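Local coordinates for protein afamin (Homo sapiens, PDB 6FAK) that carries hydrophobic molecules in body fluids, binds vitamin E and keeps lipidated Wnt proteins soluble and active, at residues D20-I25 and D48-K53; A220-K225 and S236-V241; K357-N362 and R374-K379; H397-G402 and C440-E445; Q546-N551 and E572-G577. All blocks are in the same frame, centred on the assembly; numbering follows the deposited sequence.

The five contacts follow one another along a mainly helical chain of the albumin family, each closing before the next opens. Interaction 1 lies in the first albumin repeat, interactions 2 and 3 in the second, and interactions 4 and 5 in the third. Interaction 1 sits across the chain's centre from interaction 5, their centres about 58 Å apart. Interactions 3 and 4 share the long helix 376-417, which runs from the second repeat into the third, yet their centres are about 33 Å apart. Interaction 2 falls within the pocket region for hydrophobic ligands, whereas the others are packing contacts away from it.

Interaction 1: D20-I25 and D48-K53; sequences DNIEYI and DMVEYK
I22 faces V50, M49 and K53 at the start of helix 22-33, where it leans against the flank of helix 39-58. The tight part gathers at one methyl of the isoleucine, I22 CG2, which two residues of the facing helix meet. V50 CG2 lies 3.9 Å from I22 CG2, the two side chains passing at an angle. K53 bends at three successive torsions and runs past I22 in the opposite direction, bringing K53 NZ over the same methyl, 3.9 Å from I22 CG2. This is proximity of an amine to a methyl, not a polar bond.

The looser approach is to M49. With chi1 at -164°, I22 swings its CG1 branch away from its own N and toward the methionine, but I22 CG1 stays 4.4 Å from M49 CB. Beta-branched isoleucine is apt here because its two arms serve different neighbours. V50's short branched side chain supplies a methyl without holding the helices apart, the CA atoms of I22 and V50 being 6.8 Å apart. V50 and K53, both partly exposed, lead to the solvent side, while M49 is buried.

The contact itself belongs to the first albumin repeat, where M49 also packs on K76 of helix 69-78 and K53 touches E19 of helix 13-20. Elsewhere on helix 22-33, Y24 rests on helix 134-148, and I25 reaches helix 253-268 of the second repeat.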
# COMPACT_ATOMS: atom_id res chain seq x y z
N ASP A 20 -17.91 4.31 22.12
CA ASP A 20 -17.78 5.75 21.93
C ASP A 20 -17.70 6.20 20.48
O ASP A 20 -18.31 7.20 20.14
CB ASP A 20 -16.52 6.28 22.64
CG ASP A 20 -16.74 6.49 24.14
OD1 ASP A 20 -17.83 6.14 24.65
OD2 ASP A 20 -15.80 7.01 24.79
N ASN A 21 -16.96 5.46 19.63
CA ASN A 21 -16.72 5.86 18.22
C ASN A 21 -17.59 5.09 17.19
O ASN A 21 -17.28 5.08 16.01
CB ASN A 21 -15.23 5.73 17.90
CG ASN A 21 -14.38 6.70 18.71
OD1 ASN A 21 -14.34 7.90 18.42
ND2 ASN A 21 -13.70 6.19 19.74
N ILE A 22 -18.68 4.49 17.65
CA ILE A 22 -19.54 3.63 16.85
C ILE A 22 -20.08 4.28 15.56
O ILE A 22 -20.27 3.59 14.54
CB ILE A 22 -20.71 3.11 17.72
CG1 ILE A 22 -21.42 1.92 17.06
CG2 ILE A 22 -21.70 4.23 18.02
CD1 ILE A 22 -20.55 0.69 16.90
N GLU A 23 -20.33 5.58 15.61
CA GLU A 23 -20.79 6.34 14.47
C GLU A 23 -19.69 6.36 13.39
O GLU A 23 -19.92 5.97 12.25
CB GLU A 23 -21.23 7.76 14.89
CG GLU A 23 -21.54 8.71 13.73
CD GLU A 23 -22.21 10.02 14.16
OE1 GLU A 23 -21.52 10.94 14.66
OE2 GLU A 23 -23.44 10.15 13.97
N TYR A 24 -18.48 6.74 13.79
CA TYR A 24 -17.34 6.81 12.90
C TYR A 24 -16.95 5.44 12.28
O TYR A 24 -16.65 5.33 11.09
CB TYR A 24 -16.13 7.43 13.62
CG TYR A 24 -16.43 8.78 14.25
CD1 TYR A 24 -16.76 9.88 13.45
CD2 TYR A 24 -16.41 8.95 15.64
CE1 TYR A 24 -17.05 11.12 14.03
CE2 TYR A 24 -16.68 10.19 16.22
CZ TYR A 24 -16.99 11.27 15.41
OH TYR A 24 -17.27 12.49 15.99
N ILE A 25 -16.92 4.44 13.13
CA ILE A 25 -16.66 3.05 12.78
C ILE A 25 -17.65 2.52 11.75
O ILE A 25 -17.26 1.84 10.77
CB ILE A 25 -16.69 2.19 14.07
CG1 ILE A 25 -15.45 2.50 14.93
CG2 ILE A 25 -16.80 0.71 13.79
CD1 ILE A 25 -15.55 1.88 16.31
N ASP A 48 -29.11 2.18 13.16
CA ASP A 48 -29.18 0.73 13.41
C ASP A 48 -28.09 0.16 14.31
O ASP A 48 -28.38 -0.70 15.15
CB ASP A 48 -29.17 -0.07 12.11
CG ASP A 48 -30.42 0.13 11.28
OD1 ASP A 48 -31.37 0.78 11.77
OD2 ASP A 48 -30.46 -0.39 10.14
N MET A 49 -26.85 0.59 14.13
CA MET A 49 -25.74 0.09 14.96
C MET A 49 -25.69 0.70 16.38
O MET A 49 -25.34 -0.00 17.34
CB MET A 49 -24.40 0.30 14.24
CG MET A 49 -24.29 -0.45 12.93
SD MET A 49 -24.33 -2.25 13.11
CE MET A 49 -22.92 -2.51 14.18
N VAL A 50 -26.03 1.98 16.52
CA VAL A 50 -26.23 2.58 17.83
C VAL A 50 -27.28 1.74 18.59
O VAL A 50 -27.02 1.29 19.71
CB VAL A 50 -26.65 4.07 17.73
CG1 VAL A 50 -27.20 4.58 19.06
CG2 VAL A 50 -25.48 4.93 17.27
N GLU A 51 -28.43 1.50 17.96
CA GLU A 51 -29.48 0.71 18.60
C GLU A 51 -28.98 -0.69 19.02
O GLU A 51 -29.21 -1.10 20.15
CB GLU A 51 -30.75 0.63 17.73
CG GLU A 51 -31.46 1.99 17.64
CD GLU A 51 -32.63 2.00 16.67
OE1 GLU A 51 -33.56 1.19 16.86
OE2 GLU A 51 -32.62 2.83 15.74
N TYR A 52 -28.24 -1.37 18.14
CA TYR A 52 -27.70 -2.72 18.45
C TYR A 52 -26.75 -2.68 19.65
O TYR A 52 -26.80 -3.56 20.52
CB TYR A 52 -27.00 -3.36 17.23
CG TYR A 52 -25.99 -4.46 17.56
CD1 TYR A 52 -26.36 -5.79 17.61
CD2 TYR A 52 -24.65 -4.15 17.77
CE1 TYR A 52 -25.44 -6.79 17.90
CE2 TYR A 52 -23.72 -5.12 18.05
CZ TYR A 52 -24.12 -6.44 18.11
OH TYR A 52 -23.16 -7.38 18.39
N LYS A 53 -25.89 -1.65 19.66
CA LYS A 53 -24.99 -1.35 20.77
C LYS A 53 -25.76 -1.16 22.09
O LYS A 53 -25.38 -1.77 23.10
CB LYS A 53 -24.16 -0.11 20.45
CG LYS A 53 -22.94 0.08 21.34
CD LYS A 53 -23.19 1.03 22.51
CE LYS A 53 -22.84 2.47 22.17
NZ LYS A 53 -23.74 3.03 21.13

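Interaction 2: A220-K225 and S236-V241; sequences AILSQK and SLVEDV
L222 sends one methyl, CD1, into a group of three aliphatic side chains on helix 231-250. The closest is V238, whose CG2 is 3.8 Å from L222 CD1, the L222 and V238 side chains crossing obliquely. V241 comes tip to tip, with its CG2 4.0 Å from the same L222 CD1. L237 completes the group through its branch point, L237 CG standing 4.0 Å from L222 CD1.

The segment axes are 10.7 Å apart at 130°, and a leucine reaching across is met by two short valines and a second leucine. L222 borders a bound tetraethylene glycol, probably from the crystallisation liquor, within the pocket region for hydrophobic ligands.

Further out, polar bonds fix both helices: K225 NZ to I293 O and S296 O, Q224 NE2 to H341 O and L344 O, and D240 OD2 to H266 ND1. On the rest of helix 216-225, A220 and S223 pack on helix 326-339 and Q224 on helix 346-363, while L237 and D240 rest against helix 253-268.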
# COMPACT_ATOMS: atom_id res chain seq x y z
N ALA A 220 9.96 -11.44 9.93
CA ALA A 220 11.10 -10.63 9.50
C ALA A 220 11.02 -9.20 10.04
O ALA A 220 11.99 -8.74 10.55
CB ALA A 220 11.26 -10.62 7.98
N ILE A 221 9.85 -8.54 9.95
CA ILE A 221 9.68 -7.15 10.39
C ILE A 221 9.82 -7.02 11.91
O ILE A 221 10.51 -6.11 12.41
CB ILE A 221 8.29 -6.57 10.00
CG1 ILE A 221 8.20 -6.36 8.49
CG2 ILE A 221 8.02 -5.22 10.70
CD1 ILE A 221 6.76 -6.15 8.00
N LEU A 222 9.11 -7.88 12.65
CA LEU A 222 9.19 -7.83 14.13
C LEU A 222 10.60 -8.14 14.71
O LEU A 222 11.04 -7.58 15.75
CB LEU A 222 8.10 -8.70 14.72
CG LEU A 222 6.64 -8.33 14.38
CD1 LEU A 222 5.66 -9.37 14.84
CD2 LEU A 222 6.31 -6.99 15.06
N SER A 223 11.29 -9.08 14.07
CA SER A 223 12.66 -9.44 14.49
C SER A 223 13.65 -8.30 14.22
O SER A 223 14.55 -8.06 15.02
CB SER A 223 13.12 -10.75 13.82
OG SER A 223 12.25 -11.85 14.05
N GLN A 224 13.49 -7.59 13.11
CA GLN A 224 14.28 -6.37 12.85
C GLN A 224 13.99 -5.26 13.83
O GLN A 224 14.91 -4.58 14.29
CB GLN A 224 14.04 -5.81 11.45
CG GLN A 224 15.07 -6.21 10.46
CD GLN A 224 14.89 -5.55 9.10
OE1 GLN A 224 13.85 -4.96 8.77
NE2 GLN A 224 15.90 -5.71 8.28
N LYS A 225 12.71 -5.04 14.11
CA LYS A 225 12.28 -3.96 14.98
C LYS A 225 12.59 -4.21 16.45
O LYS A 225 12.94 -3.27 17.18
CB LYS A 225 10.78 -3.74 14.80
CG LYS A 225 10.26 -2.48 15.49
CD LYS A 225 8.76 -2.38 15.31
CE LYS A 225 8.19 -1.07 15.83
NZ LYS A 225 8.07 -0.09 14.71
N SER A 236 4.68 -15.89 19.55
CA SER A 236 3.41 -15.53 20.15
C SER A 236 2.84 -14.20 19.60
O SER A 236 1.63 -14.10 19.29
CB SER A 236 3.58 -15.47 21.68
OG SER A 236 2.32 -15.26 22.26
N LEU A 237 3.72 -13.22 19.42
CA LEU A 237 3.35 -11.92 18.89
C LEU A 237 2.93 -12.04 17.42
O LEU A 237 1.96 -11.42 16.99
CB LEU A 237 4.50 -10.93 19.05
CG LEU A 237 4.33 -9.48 18.64
CD1 LEU A 237 3.14 -8.85 19.36
CD2 LEU A 237 5.61 -8.71 18.90
N VAL A 238 3.68 -12.83 16.66
CA VAL A 238 3.39 -13.10 15.27
C VAL A 238 1.99 -13.69 15.10
O VAL A 238 1.29 -13.31 14.15
CB VAL A 238 4.43 -13.98 14.60
CG1 VAL A 238 3.94 -14.57 13.27
CG2 VAL A 238 5.71 -13.18 14.40
N GLU A 239 1.58 -14.60 16.00
CA GLU A 239 0.21 -15.13 16.00
C GLU A 239 -0.86 -14.04 16.16
O GLU A 239 -1.86 -14.05 15.40
CB GLU A 239 0.01 -16.21 17.08
CG GLU A 239 0.75 -17.49 16.76
CD GLU A 239 -0.12 -18.50 16.04
OE1 GLU A 239 -1.01 -18.10 15.24
OE2 GLU A 239 0.05 -19.71 16.30
N ASP A 240 -0.64 -13.10 17.08
CA ASP A 240 -1.52 -11.97 17.25
C ASP A 240 -1.55 -11.05 16.02
O ASP A 240 -2.65 -10.63 15.58
CB ASP A 240 -1.17 -11.16 18.50
CG ASP A 240 -1.50 -11.87 19.83
OD1 ASP A 240 -2.18 -12.91 19.87
OD2 ASP A 240 -1.03 -11.37 20.88
N VAL A 241 -0.38 -10.76 15.45
CA VAL A 241 -0.31 -9.96 14.26
C VAL A 241 -1.02 -10.61 13.06
O VAL A 241 -1.75 -9.90 12.34
CB VAL A 241 1.15 -9.59 13.90
CG1 VAL A 241 1.19 -8.81 12.63
CG2 VAL A 241 1.76 -8.74 14.98

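Interaction 3: K357-N362 and R374-K379; sequences KDLLRN and RYAEDK
A376 opens the contact, meeting L359 at the first turn of the long helix 376-417, directly after Y375 in the N-cap position. Its methyl points at helix 346-363, and A376 CB lies 3.5 Å from L359 CD2, tighter than usual for two carbons. A small residue belongs in this buried position because the helices come close here, the CA atoms of L359 and A376 being 7.4 Å apart. The chi1 of L359, 168°, directs its forked end at the neighbouring helix, where CD2 meets the alanine and CD1 is left for a second partner.

The next residue, E377, turns elsewhere, forming a salt bridge with R308. One helical turn beyond A376, K379 returns to the contact and takes the other methyl. Its chain lies across the leucine, with K379 CE only 3.4 Å from L359 CD1 and K379 CD 3.9 Å from that same L359 CD1. The chain is extended as far as CE and bends at the last torsion (chi4 -87°). Lysine works at this exposed position because its methylene groups can cover a leucine while its charged end belongs to the surface.

L359 is also touched by Y373 of helix 369-373. Chemically, the contact across the two helices is wholly apolar: close dispersion packing of a methyl against one branch of the leucine fork and lysine methylenes against the other, with no polar bond.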
# COMPACT_ATOMS: atom_id res chain seq x y z
N LYS A 357 16.12 -22.44 2.15
CA LYS A 357 15.24 -23.58 1.99
C LYS A 357 15.56 -24.47 0.75
O LYS A 357 15.68 -25.70 0.89
CB LYS A 357 13.80 -23.10 1.93
CG LYS A 357 12.76 -24.17 1.69
CD LYS A 357 11.37 -23.51 1.75
CE LYS A 357 10.26 -24.55 1.59
NZ LYS A 357 8.93 -23.88 1.56
N ASP A 358 15.77 -23.85 -0.40
CA ASP A 358 16.22 -24.56 -1.62
C ASP A 358 17.60 -25.21 -1.46
O ASP A 358 17.81 -26.35 -1.89
CB ASP A 358 16.21 -23.63 -2.86
CG ASP A 358 14.84 -23.05 -3.14
OD1 ASP A 358 13.82 -23.61 -2.61
OD2 ASP A 358 14.76 -21.99 -3.83
N LEU A 359 18.54 -24.49 -0.86
CA LEU A 359 19.87 -25.03 -0.59
C LEU A 359 19.80 -26.35 0.20
O LEU A 359 20.49 -27.36 -0.14
CB LEU A 359 20.69 -24.00 0.22
CG LEU A 359 22.00 -24.57 0.81
CD1 LEU A 359 23.05 -24.47 -0.28
CD2 LEU A 359 22.43 -23.82 2.04
N LEU A 360 19.04 -26.32 1.29
CA LEU A 360 18.87 -27.50 2.15
C LEU A 360 18.15 -28.65 1.46
O LEU A 360 18.45 -29.83 1.78
CB LEU A 360 18.22 -27.17 3.47
CG LEU A 360 18.97 -26.19 4.41
CD1 LEU A 360 18.23 -26.09 5.71
CD2 LEU A 360 20.43 -26.60 4.64
N ARG A 361 17.25 -28.37 0.52
CA ARG A 361 16.64 -29.46 -0.24
C ARG A 361 17.65 -30.26 -1.02
O ARG A 361 17.56 -31.49 -1.08
CB ARG A 361 15.56 -28.96 -1.20
CG ARG A 361 14.21 -28.91 -0.54
CD ARG A 361 13.10 -29.28 -1.48
NE ARG A 361 13.10 -28.45 -2.66
CZ ARG A 361 12.15 -28.49 -3.60
NH1 ARG A 361 11.11 -29.32 -3.48
NH2 ARG A 361 12.25 -27.68 -4.67
N ASN A 362 18.60 -29.56 -1.62
CA ASN A 362 19.69 -30.22 -2.29
C ASN A 362 20.67 -30.88 -1.30
O ASN A 362 20.87 -32.09 -1.35
CB ASN A 362 20.39 -29.25 -3.25
CG ASN A 362 21.60 -29.86 -3.91
OD1 ASN A 362 22.69 -29.81 -3.36
ND2 ASN A 362 21.41 -30.46 -5.09
N ARG A 374 27.50 -25.77 4.65
CA ARG A 374 28.56 -24.94 5.18
C ARG A 374 28.73 -23.60 4.44
O ARG A 374 29.03 -22.60 5.06
CB ARG A 374 29.86 -25.76 5.15
CG ARG A 374 31.18 -25.01 5.24
CD ARG A 374 32.35 -25.97 5.07
NE ARG A 374 32.91 -26.37 6.34
CZ ARG A 374 33.64 -27.46 6.56
NH1 ARG A 374 33.89 -28.32 5.58
NH2 ARG A 374 34.12 -27.71 7.78
N TYR A 375 28.50 -23.62 3.13
CA TYR A 375 28.64 -22.46 2.24
C TYR A 375 27.37 -21.65 1.98
O TYR A 375 27.30 -20.87 1.02
CB TYR A 375 29.22 -22.94 0.91
CG TYR A 375 30.54 -23.61 1.13
CD1 TYR A 375 31.65 -22.87 1.48
CD2 TYR A 375 30.66 -25.01 1.11
CE1 TYR A 375 32.85 -23.46 1.73
CE2 TYR A 375 31.87 -25.61 1.34
CZ TYR A 375 32.96 -24.84 1.66
OH TYR A 375 34.17 -25.43 1.90
N ALA A 376 26.36 -21.80 2.83
CA ALA A 376 25.13 -21.04 2.65
C ALA A 376 25.34 -19.53 2.58
O ALA A 376 24.73 -18.85 1.75
CB ALA A 376 24.15 -21.35 3.75
N GLU A 377 26.21 -19.00 3.40
CA GLU A 377 26.40 -17.53 3.45
C GLU A 377 26.97 -16.98 2.13
O GLU A 377 26.68 -15.84 1.77
CB GLU A 377 27.27 -17.12 4.63
CG GLU A 377 26.57 -17.36 5.96
CD GLU A 377 27.53 -17.30 7.15
OE1 GLU A 377 28.48 -18.11 7.19
OE2 GLU A 377 27.32 -16.46 8.06
N ASP A 378 27.71 -17.81 1.38
CA ASP A 378 28.16 -17.43 0.03
C ASP A 378 27.01 -17.31 -0.94
O ASP A 378 27.03 -16.44 -1.83
CB ASP A 378 29.21 -18.42 -0.52
CG ASP A 378 30.48 -18.48 0.32
OD1 ASP A 378 30.87 -17.46 0.91
OD2 ASP A 378 31.12 -19.53 0.38
N LYS A 379 26.00 -18.20 -0.83
CA LYS A 379 24.81 -18.00 -1.64
C LYS A 379 24.08 -16.71 -1.26
O LYS A 379 23.66 -15.98 -2.14
CB LYS A 379 23.84 -19.17 -1.54
CG LYS A 379 24.42 -20.43 -2.10
CD LYS A 379 23.37 -21.37 -2.68
CE LYS A 379 24.02 -22.68 -3.05
NZ LYS A 379 24.61 -22.72 -4.42

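Interaction 4: H397-G402 and C440-E445; sequences HFQNLG and CCTLSE
F398 and C441 make the sulfur-aromatic part of this contact. The sulfur C441 SG stands 5.0 Å from the centroid of the F398 ring and 46° off the ring normal, an oblique approach. It is a disulfide sulfur, bonded to C395 of the same helix as F398, so covalent linkage holds C441 beside this aromatic ring.

Apolar packing adds to it. C441 CB comes within 3.9 Å of F398 CD2, again obliquely. A chi1 of 174° points the phenylalanine toward the loop, where a large ring can cover the cystine; F437 and T438 of helix 423-440 touch it too.

The third group is a polar atom beside a methyl, and it is tentative, since Q399 was modelled in two conformers. In one of them the chain folds at chi2, carrying Q399 OE1 to 3.2 Å from T442 CG2 at the solvent side. Glutamine has the length to reach across while remaining compatible with water.

Within the loop, L443 N bonds to C440 O, closing a type II turn with T442 at positive phi. C440 pairs with C449 and C441 with C395, the adjacent-cysteine, double-disulfide arrangement that recurs throughout the albumin fold.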
# COMPACT_ATOMS: atom_id res chain seq x y z
N HIS A 397 21.22 6.84 -11.26
CA HIS A 397 20.32 7.35 -12.28
C HIS A 397 19.43 8.46 -11.73
O HIS A 397 19.26 9.48 -12.38
CB HIS A 397 19.47 6.23 -12.92
CG HIS A 397 20.25 5.35 -13.85
ND1 HIS A 397 21.14 5.85 -14.78
CD2 HIS A 397 20.27 4.00 -14.00
CE1 HIS A 397 21.68 4.84 -15.45
NE2 HIS A 397 21.17 3.71 -14.99
N PHE A 398 18.86 8.26 -10.53
CA PHE A 398 18.17 9.34 -9.81
C PHE A 398 19.02 10.60 -9.54
O PHE A 398 18.54 11.75 -9.79
CB PHE A 398 17.61 8.82 -8.49
CG PHE A 398 17.01 9.89 -7.62
CD1 PHE A 398 15.79 10.44 -7.94
CD2 PHE A 398 17.63 10.28 -6.44
CE1 PHE A 398 15.21 11.41 -7.12
CE2 PHE A 398 17.06 11.25 -5.61
CZ PHE A 398 15.85 11.82 -5.96
N GLN A 399 20.26 10.41 -9.08
CA GLN A 399 21.18 11.55 -8.89
C GLN A 399 21.40 12.31 -10.23
O GLN A 399 21.34 13.53 -10.27
CB GLN A 399 22.52 11.10 -8.29
CG GLN A 399 22.47 10.41 -6.92
CD GLN A 399 22.27 11.34 -5.73
OE1 GLN A 399 21.44 11.06 -4.86
NE2 GLN A 399 23.05 12.43 -5.66
N ASN A 400 21.65 11.58 -11.31
CA ASN A 400 21.90 12.16 -12.64
C ASN A 400 20.73 12.93 -13.25
O ASN A 400 20.94 14.03 -13.78
CB ASN A 400 22.26 11.05 -13.66
CG ASN A 400 23.58 10.39 -13.33
OD1 ASN A 400 24.37 10.91 -12.54
ND2 ASN A 400 23.83 9.24 -13.93
N LEU A 401 19.52 12.37 -13.16
CA LEU A 401 18.34 12.86 -13.91
C LEU A 401 17.33 13.63 -13.12
O LEU A 401 16.42 14.23 -13.72
CB LEU A 401 17.61 11.69 -14.55
CG LEU A 401 18.48 10.77 -15.39
CD1 LEU A 401 17.59 9.64 -15.90
CD2 LEU A 401 19.21 11.52 -16.50
N GLY A 402 17.40 13.54 -11.79
CA GLY A 402 16.36 14.11 -10.94
C GLY A 402 15.09 13.30 -10.94
O GLY A 402 14.97 12.29 -11.65
N CYS A 440 14.56 7.74 -0.28
CA CYS A 440 15.59 6.86 0.28
C CYS A 440 17.00 7.05 -0.22
O CYS A 440 17.93 6.59 0.45
CB CYS A 440 15.25 5.40 -0.05
SG CYS A 440 13.61 4.82 0.45
N CYS A 441 17.17 7.59 -1.43
CA CYS A 441 18.50 7.56 -2.04
C CYS A 441 19.41 8.45 -1.17
O CYS A 441 18.96 9.44 -0.63
CB CYS A 441 18.52 7.91 -3.53
SG CYS A 441 17.87 6.62 -4.66
N THR A 442 20.64 7.98 -0.94
CA THR A 442 21.65 8.62 -0.05
C THR A 442 21.52 8.41 1.46
O THR A 442 22.45 8.77 2.22
CB THR A 442 21.87 10.14 -0.32
OG1 THR A 442 20.77 10.90 0.21
CG2 THR A 442 22.05 10.39 -1.79
N LEU A 443 20.41 7.85 1.93
CA LEU A 443 20.29 7.52 3.36
C LEU A 443 21.30 6.44 3.72
O LEU A 443 21.83 5.77 2.84
CB LEU A 443 18.88 7.04 3.72
CG LEU A 443 17.71 7.99 3.44
CD1 LEU A 443 16.43 7.33 3.94
CD2 LEU A 443 17.95 9.36 4.06
N SER A 444 21.61 6.28 5.01
CA SER A 444 22.50 5.20 5.44
C SER A 444 21.90 3.79 5.15
O SER A 444 22.62 2.88 4.78
CB SER A 444 22.84 5.32 6.93
OG SER A 444 21.69 5.12 7.71
N GLU A 445 20.59 3.63 5.30
CA GLU A 445 19.94 2.35 4.94
C GLU A 445 19.17 2.51 3.62
O GLU A 445 18.02 2.08 3.46
CB GLU A 445 19.07 1.80 6.10
CG GLU A 445 19.88 1.05 7.18
CD GLU A 445 19.05 0.61 8.40
OE1 GLU A 445 17.79 0.53 8.32
OE2 GLU A 445 19.67 0.31 9.45

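Interaction 5: Q546-N551 and E572-G577; sequences QSLFTN and ESPKIG
P574 packs against N551 and L548 where the C-terminal tail of the third albumin repeat, having left helix 565-572, passes helix 542-560; the tail is extended from S573 to K575.

The apolar contacts come from L548, whose forked end serves two tail residues. L548 CD1 is 3.9 Å from P574 CG, and L548 CD2 is 3.8 Å from I576 CG2, the side chains meeting at an angle in both pairs. The leucine's chi1 of -176° carries these two methyls to the tail. Proline favours an extended stretch because its ring restricts phi, and it offers a rigid hydrocarbon surface; buried I576 gives a branched methyl to the leucine and also touches L533 of helix 521-536 and F552.

The second kind is an amide against the CH2 groups of the proline ring. N551 CG lies 3.6 Å from P574 CG, while N551 OD1 is likewise 3.6 Å from P574 CD. The asparagine and proline arrive from opposite directions and meet by van der Waals contact. Asparagine fits this partly exposed border, since a short amide can lie against the proline without requiring full burial.

Of the polar bonds, I576 O takes one from K537 NZ. Within the helix, S547 O receives both N551 N and T550 OG1 from one face of its carbonyl plane; the T550 OG1 to S547 O bond measures 2.9 Å, its donor tilted 26° from that plane.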
# COMPACT_ATOMS: atom_id res chain seq x y z
N GLN A 546 11.78 8.49 -25.72
CA GLN A 546 12.39 9.50 -24.87
C GLN A 546 12.76 10.75 -25.73
O GLN A 546 12.51 11.91 -25.34
CB GLN A 546 13.62 8.92 -24.20
CG GLN A 546 14.42 9.87 -23.33
CD GLN A 546 13.69 10.30 -22.06
OE1 GLN A 546 13.03 9.48 -21.38
NE2 GLN A 546 13.84 11.57 -21.71
N SER A 547 13.31 10.51 -26.92
CA SER A 547 13.66 11.61 -27.80
C SER A 547 12.45 12.42 -28.24
O SER A 547 12.47 13.66 -28.18
CB SER A 547 14.42 11.09 -29.01
OG SER A 547 15.70 10.55 -28.63
N LEU A 548 11.39 11.74 -28.66
CA LEU A 548 10.19 12.41 -29.06
C LEU A 548 9.55 13.20 -27.93
O LEU A 548 9.06 14.31 -28.12
CB LEU A 548 9.21 11.41 -29.66
CG LEU A 548 7.89 11.90 -30.23
CD1 LEU A 548 8.13 12.93 -31.33
CD2 LEU A 548 7.12 10.70 -30.75
N PHE A 549 9.50 12.58 -26.76
CA PHE A 549 8.99 13.25 -25.58
C PHE A 549 9.78 14.52 -25.25
O PHE A 549 9.18 15.55 -24.91
CB PHE A 549 9.02 12.31 -24.39
CG PHE A 549 8.57 12.95 -23.13
CD1 PHE A 549 7.24 13.30 -22.97
CD2 PHE A 549 9.46 13.24 -22.13
CE1 PHE A 549 6.78 13.90 -21.80
CE2 PHE A 549 9.01 13.82 -20.94
CZ PHE A 549 7.67 14.16 -20.79
N THR A 550 11.11 14.45 -25.31
CA THR A 550 11.90 15.64 -25.03
C THR A 550 11.73 16.70 -26.12
O THR A 550 11.87 17.86 -25.81
CB THR A 550 13.42 15.40 -24.88
OG1 THR A 550 14.00 15.01 -26.15
CG2 THR A 550 13.65 14.38 -23.80
N ASN A 551 11.43 16.31 -27.35
CA ASN A 551 11.07 17.28 -28.41
C ASN A 551 9.79 18.09 -28.00
O ASN A 551 9.80 19.33 -27.94
CB ASN A 551 10.87 16.52 -29.72
CG ASN A 551 10.82 17.42 -30.95
OD1 ASN A 551 10.49 18.60 -30.88
ND2 ASN A 551 11.10 16.84 -32.08
N GLU A 572 4.82 24.44 -33.91
CA GLU A 572 6.18 23.98 -33.58
C GLU A 572 6.31 22.56 -33.04
O GLU A 572 7.42 22.03 -33.02
CB GLU A 572 6.82 24.94 -32.56
CG GLU A 572 6.90 26.40 -33.01
CD GLU A 572 7.69 26.61 -34.29
OE1 GLU A 572 8.47 25.72 -34.68
OE2 GLU A 572 7.52 27.66 -34.91
N SER A 573 5.21 21.94 -32.58
CA SER A 573 5.32 20.60 -31.99
C SER A 573 5.64 19.55 -33.06
O SER A 573 5.35 19.75 -34.23
CB SER A 573 4.04 20.22 -31.24
OG SER A 573 3.00 20.02 -32.15
N PRO A 574 6.24 18.43 -32.66
CA PRO A 574 6.41 17.39 -33.67
C PRO A 574 5.07 16.76 -34.05
O PRO A 574 4.12 16.79 -33.26
CB PRO A 574 7.34 16.38 -32.99
CG PRO A 574 7.36 16.73 -31.56
CD PRO A 574 6.95 18.15 -31.41
N LYS A 575 4.98 16.26 -35.28
CA LYS A 575 3.79 15.55 -35.72
C LYS A 575 3.97 14.08 -35.33
O LYS A 575 5.07 13.54 -35.44
CB LYS A 575 3.53 15.76 -37.23
CG LYS A 575 4.07 14.70 -38.18
CD LYS A 575 3.59 14.98 -39.61
CE LYS A 575 3.69 13.75 -40.49
NZ LYS A 575 5.10 13.27 -40.61
N ILE A 576 2.89 13.46 -34.86
CA ILE A 576 2.92 12.03 -34.52
C ILE A 576 1.91 11.21 -35.32
O ILE A 576 1.75 10.01 -35.07
CB ILE A 576 2.76 11.81 -33.01
CG1 ILE A 576 1.55 12.57 -32.46
CG2 ILE A 576 4.03 12.27 -32.31
CD1 ILE A 576 1.25 12.30 -31.01
N GLY A 577 1.29 11.82 -36.33
CA GLY A 577 0.27 11.17 -37.12
C GLY A 577 0.83 10.55 -38.38
O GLY A 577 1.83 11.03 -38.94